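Side-chain contacts in Trypsin/factor XIIA inhibitor (Zea mays, PDB 1BEA), which inhibits mammalian trypsin and, specifically, activated Hageman factor (factor XIIa), as a secreted monomer of the cereal trypsin/alpha-amylase inhibitor family: residues A[39-42]-A[43-47]; A[51-54]-A[55-58]. All blocks are in the same frame, centred on the assembly; numbering follows the deposited sequence.

Overall arrangement
Contacts 1 and 2 follow one another along the chain, their centres about 16 Å apart, and do not touch beyond adjoining in sequence. Contact 1 (39-42 with 43-47) is the middle of helix 37-49; contact 2 (51-54 with 55-58) is the turn that leaves that helix and starts helix 56-65. Only contact 1 comes near the protease-binding region: the side chain of Glu39 is about 4 Å from that of Leu35, and that of Leu40 about 8 Å from that of Arg34; Arg34 and Leu35 flank the bond cleaved by target proteases. Both contacts carry disulfide cysteines, Cys44 and Cys45 in contact 1, Cys55 and Cys57 in contact 2.

Contact 1: A[39-42]-A[43-47]; sequences ELKR and RCCRE
Arg46 N donates to Arg42 O at 2.6 Å and Cys45 N to Lys41 O at 2.8 Å, two nearly straight i to i+4 bonds of an alpha-helix. The preceding pair is longer: Arg43 N reaches Glu39 O at 3.3 Å, and the bond from Cys44 N to Leu40 O is weak. Beyond the backbone bonds, Glu39 and Arg42 form a salt bridge one helical turn apart. The carboxylate sits at the edge of the guanidinium, in its plane, with OE1 facing NE and OE2 facing NH2. Both hydrogen bonds in it are weak, with Arg42 NH2 3.4 Å from Glu39 OE2. With chi1 at -174° the Glu39 chain leaves on the side of its carbonyl carbon, then bends at chi2, which carries the carboxylate forward along the helix, between Arg42 and Arg43.

Arg43 meets it with its aliphatic part: Glu39 OE2 lies 3.1 Å from Arg43 CD, whereas Arg43 NE stays 4.6 Å from that oxygen, beyond a salt bridge. The two flat groups are turned 33° apart. On another side of the helix Lys41 CG packs 3.7 Å from Cys45 SG, which is bonded to Cys104; the neighbouring Cys44 is bonded to Cys20 of helix 18-29. Leu40 and Arg43 also touch that helix, through Ser26 and Ser19.

The chemistry thus divides around one helix: two adjacent disulfides, consistent with the prolamin-superfamily Cys-Cys element, fix it covalently to the fold, while Glu39 probably offsets part of the positive charge of Arg42 and Arg43 through a weak bridge and a more distant attraction.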
loop_
_atom_site.group_PDB
_atom_site.type_symbol
_atom_site.label_atom_id
_atom_site.label_comp_id
_atom_site.label_asym_id
_atom_site.label_seq_id
_atom_site.Cartn_x
_atom_site.Cartn_y
_atom_site.Cartn_z
ATOM N N GLU A 39 -12.093 -7.999 -7.917
ATOM C CA GLU A 39 -10.973 -7.990 -8.863
ATOM C C GLU A 39 -9.917 -6.962 -8.463
ATOM O O GLU A 39 -8.705 -7.161 -8.649
ATOM C CB GLU A 39 -11.514 -7.694 -10.266
ATOM C CG GLU A 39 -10.495 -7.802 -11.382
ATOM C CD GLU A 39 -9.642 -9.029 -11.241
ATOM O OE1 GLU A 39 -10.229 -10.100 -10.959
ATOM O OE2 GLU A 39 -8.403 -8.913 -11.401
ATOM N N LEU A 40 -10.392 -5.865 -7.888
ATOM C CA LEU A 40 -9.519 -4.796 -7.414
ATOM C C LEU A 40 -8.720 -5.268 -6.181
ATOM O O LEU A 40 -7.531 -4.952 -6.042
ATOM C CB LEU A 40 -10.377 -3.552 -7.065
ATOM C CG LEU A 40 -10.416 -2.349 -8.023
ATOM C CD1 LEU A 40 -11.757 -1.540 -7.910
ATOM C CD2 LEU A 40 -9.226 -1.489 -7.675
ATOM N N LYS A 41 -9.371 -6.037 -5.304
ATOM C CA LYS A 41 -8.719 -6.520 -4.091
ATOM C C LYS A 41 -7.668 -7.542 -4.434
ATOM O O LYS A 41 -6.531 -7.464 -4.003
ATOM C CB LYS A 41 -9.743 -7.149 -3.146
ATOM C CG LYS A 41 -9.146 -7.674 -1.842
ATOM C CD LYS A 41 -10.140 -8.532 -1.088
ATOM C CE LYS A 41 -10.506 -7.915 0.272
ATOM N NZ LYS A 41 -11.747 -8.497 0.931
ATOM N N ARG A 42 -8.071 -8.514 -5.225
ATOM C CA ARG A 42 -7.185 -9.555 -5.657
ATOM C C ARG A 42 -5.862 -8.988 -6.161
ATOM O O ARG A 42 -4.795 -9.358 -5.680
ATOM C CB ARG A 42 -7.849 -10.324 -6.786
ATOM C CG ARG A 42 -7.355 -11.742 -6.957
ATOM C CD ARG A 42 -8.178 -12.485 -7.984
ATOM N NE ARG A 42 -7.879 -11.965 -9.311
ATOM C CZ ARG A 42 -6.928 -12.445 -10.112
ATOM N NH1 ARG A 42 -6.167 -13.474 -9.723
ATOM N NH2 ARG A 42 -6.727 -11.875 -11.300
ATOM N N ARG A 43 -5.944 -8.091 -7.139
ATOM C CA ARG A 43 -4.759 -7.508 -7.761
ATOM C C ARG A 43 -3.853 -6.755 -6.794
ATOM O O ARG A 43 -2.631 -6.754 -6.943
ATOM C CB ARG A 43 -5.197 -6.652 -8.962
ATOM C CG ARG A 43 -5.904 -7.482 -10.053
ATOM C CD ARG A 43 -6.213 -6.683 -11.302
ATOM N NE ARG A 43 -5.286 -5.565 -11.476
ATOM C CZ ARG A 43 -4.119 -5.651 -12.122
ATOM N NH1 ARG A 43 -3.746 -6.812 -12.656
ATOM N NH2 ARG A 43 -3.320 -4.581 -12.229
ATOM N N CYS A 44 -4.439 -6.114 -5.796
ATOM C CA CYS A 44 -3.649 -5.435 -4.784
ATOM C C CYS A 44 -2.970 -6.523 -3.895
ATOM O O CYS A 44 -1.773 -6.495 -3.615
ATOM C CB CYS A 44 -4.595 -4.578 -3.953
ATOM S SG CYS A 44 -3.951 -4.134 -2.317
ATOM N N CYS A 45 -3.769 -7.494 -3.471
ATOM C CA CYS A 45 -3.292 -8.581 -2.621
ATOM C C CYS A 45 -2.175 -9.275 -3.329
ATOM O O CYS A 45 -1.119 -9.471 -2.782
ATOM C CB CYS A 45 -4.411 -9.573 -2.336
ATOM S SG CYS A 45 -5.661 -8.878 -1.187
ATOM N N ARG A 46 -2.415 -9.649 -4.566
ATOM C CA ARG A 46 -1.384 -10.303 -5.351
ATOM C C ARG A 46 -0.090 -9.505 -5.323
ATOM O O ARG A 46 0.985 -10.084 -5.173
ATOM C CB ARG A 46 -1.870 -10.454 -6.781
ATOM C CG ARG A 46 -1.243 -11.589 -7.538
ATOM C CD ARG A 46 0.048 -11.109 -8.158
ATOM N NE ARG A 46 -0.018 -11.087 -9.613
ATOM C CZ ARG A 46 0.311 -10.038 -10.364
ATOM N NH1 ARG A 46 0.736 -8.904 -9.802
ATOM N NH2 ARG A 46 0.217 -10.125 -11.689
ATOM N N GLU A 47 -0.171 -8.181 -5.461
ATOM C CA GLU A 47 1.031 -7.344 -5.461
ATOM C C GLU A 47 1.762 -7.297 -4.107
ATOM O O GLU A 47 3.006 -7.250 -4.040
ATOM C CB GLU A 47 0.667 -5.908 -5.871
ATOM C CG GLU A 47 0.681 -5.717 -7.347
ATOM C CD GLU A 47 -0.034 -4.451 -7.791
ATOM O OE1 GLU A 47 -0.303 -3.566 -6.945
ATOM O OE2 GLU A 47 -0.319 -4.349 -9.001
#

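Contact 2: A[51-54]-A[55-58]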
loop_
_atom_site.group_PDB
_atom_site.type_symbol
_atom_site.label_atom_id
_atom_site.label_comp_id
_atom_site.label_asym_id
_atom_site.label_seq_id
_atom_site.Cartn_x
_atom_site.Cartn_y
_atom_site.Cartn_z
ATOM N N ILE A 51 5.823 -9.271 -2.557
ATOM C CA ILE A 51 6.826 -8.626 -1.762
ATOM C C ILE A 51 7.151 -9.582 -0.599
ATOM O O ILE A 51 6.264 -10.218 -0.023
ATOM C CB ILE A 51 6.303 -7.286 -1.235
ATOM C CG1 ILE A 51 6.349 -6.233 -2.365
ATOM C CG2 ILE A 51 7.119 -6.854 -0.078
ATOM C CD1 ILE A 51 5.598 -4.955 -2.073
ATOM N N PRO A 52 8.443 -9.755 -0.302
ATOM C CA PRO A 52 8.890 -10.638 0.789
ATOM C C PRO A 52 8.186 -10.265 2.056
ATOM O O PRO A 52 8.034 -9.102 2.341
ATOM C CB PRO A 52 10.390 -10.384 0.897
ATOM C CG PRO A 52 10.762 -9.468 -0.264
ATOM C CD PRO A 52 9.558 -9.186 -1.085
ATOM N N ALA A 53 7.744 -11.266 2.800
ATOM C CA ALA A 53 7.015 -11.050 4.034
ATOM C C ALA A 53 7.633 -10.006 4.924
ATOM O O ALA A 53 6.929 -9.151 5.446
ATOM C CB ALA A 53 6.883 -12.356 4.787
ATOM N N TYR A 54 8.949 -10.048 5.102
ATOM C CA TYR A 54 9.609 -9.058 5.984
ATOM C C TYR A 54 9.475 -7.583 5.570
ATOM O O TYR A 54 9.593 -6.690 6.417
ATOM C CB TYR A 54 11.103 -9.384 6.203
ATOM C CG TYR A 54 11.903 -9.670 4.951
ATOM C CD1 TYR A 54 11.880 -10.943 4.353
ATOM C CD2 TYR A 54 12.695 -8.671 4.363
ATOM C CE1 TYR A 54 12.622 -11.218 3.189
ATOM C CE2 TYR A 54 13.456 -8.925 3.183
ATOM C CZ TYR A 54 13.415 -10.203 2.603
ATOM O OH TYR A 54 14.151 -10.467 1.446
ATOM N N CYS A 55 9.233 -7.337 4.283
ATOM C CA CYS A 55 9.077 -5.975 3.757
ATOM C C CYS A 55 7.626 -5.552 3.531
ATOM O O CYS A 55 7.404 -4.421 3.114
ATOM C CB CYS A 55 9.767 -5.828 2.396
ATOM S SG CYS A 55 11.571 -6.031 2.390
ATOM N N ARG A 56 6.650 -6.411 3.820
ATOM C CA ARG A 56 5.274 -6.062 3.531
ATOM C C ARG A 56 4.761 -4.814 4.227
ATOM O O ARG A 56 4.151 -3.953 3.586
ATOM C CB ARG A 56 4.385 -7.279 3.741
ATOM C CG ARG A 56 4.401 -8.169 2.508
ATOM C CD ARG A 56 3.944 -9.575 2.778
ATOM N NE ARG A 56 4.275 -10.541 1.714
ATOM C CZ ARG A 56 4.145 -11.859 1.854
ATOM N NH1 ARG A 56 3.703 -12.343 2.994
ATOM N NH2 ARG A 56 4.463 -12.691 0.878
ATOM N N CYS A 57 5.038 -4.650 5.510
ATOM C CA CYS A 57 4.558 -3.448 6.217
ATOM C C CYS A 57 5.235 -2.172 5.701
ATOM O O CYS A 57 4.650 -1.089 5.648
ATOM C CB CYS A 57 4.801 -3.575 7.727
ATOM S SG CYS A 57 3.863 -4.870 8.613
ATOM N N THR A 58 6.493 -2.304 5.352
ATOM C CA THR A 58 7.220 -1.177 4.836
ATOM C C THR A 58 6.610 -0.760 3.494
ATOM O O THR A 58 6.410 0.419 3.230
ATOM C CB THR A 58 8.679 -1.574 4.693
ATOM O OG1 THR A 58 9.180 -1.920 5.989
ATOM C CG2 THR A 58 9.523 -0.434 4.156
HETATM O O HOH W 1 6.563 -6.692 7.465
HETATM O O HOH W 2 8.365 -4.209 6.805
#
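Ile51 CG2 rests 3.8 Å from Cys55 CB, the apolar centre of this turn. The Cys55 sulfur, disulfide-bonded to Cys6, lies obliquely by the Tyr54 ring, 4.3 Å from its centroid. Tyr54 CG sits between the backbone N and the carbonyl carbon (chi1 49°), which brings the ring next to that sulfur and lays one face over Pro52 CB. Outward, Cys55 N donates to Pro52 O at 2.9 Å and Arg56 N to Ala53 O at 3.2 Å. Arg56 runs extended from CG to NE back along Ala53 toward Ile51; its NE donates to Ile51 O at 2.7 Å, bent to 134° at the hydrogen, while Ala53 CA lies over one guanidinium face. NH1 and NH2 bond to Ala107 O and Ala49 O. A leucine in place of Arg56 would probably leave the carbonyls of Ile51, Ala49 and Ala107 without these donors and weaken the tie to helix 37-49. Water 1 bridges Ala53 O and Cys57 N; water 2, 2.6 Å from Thr58 OG1, also donates to Tyr54 O. Cys55 and Cys57 (bonded to Cys115) are consistent with the prolamin-superfamily Cys-X-Cys element. The turn links the end of helix 37-49 to the start of helix 56-65.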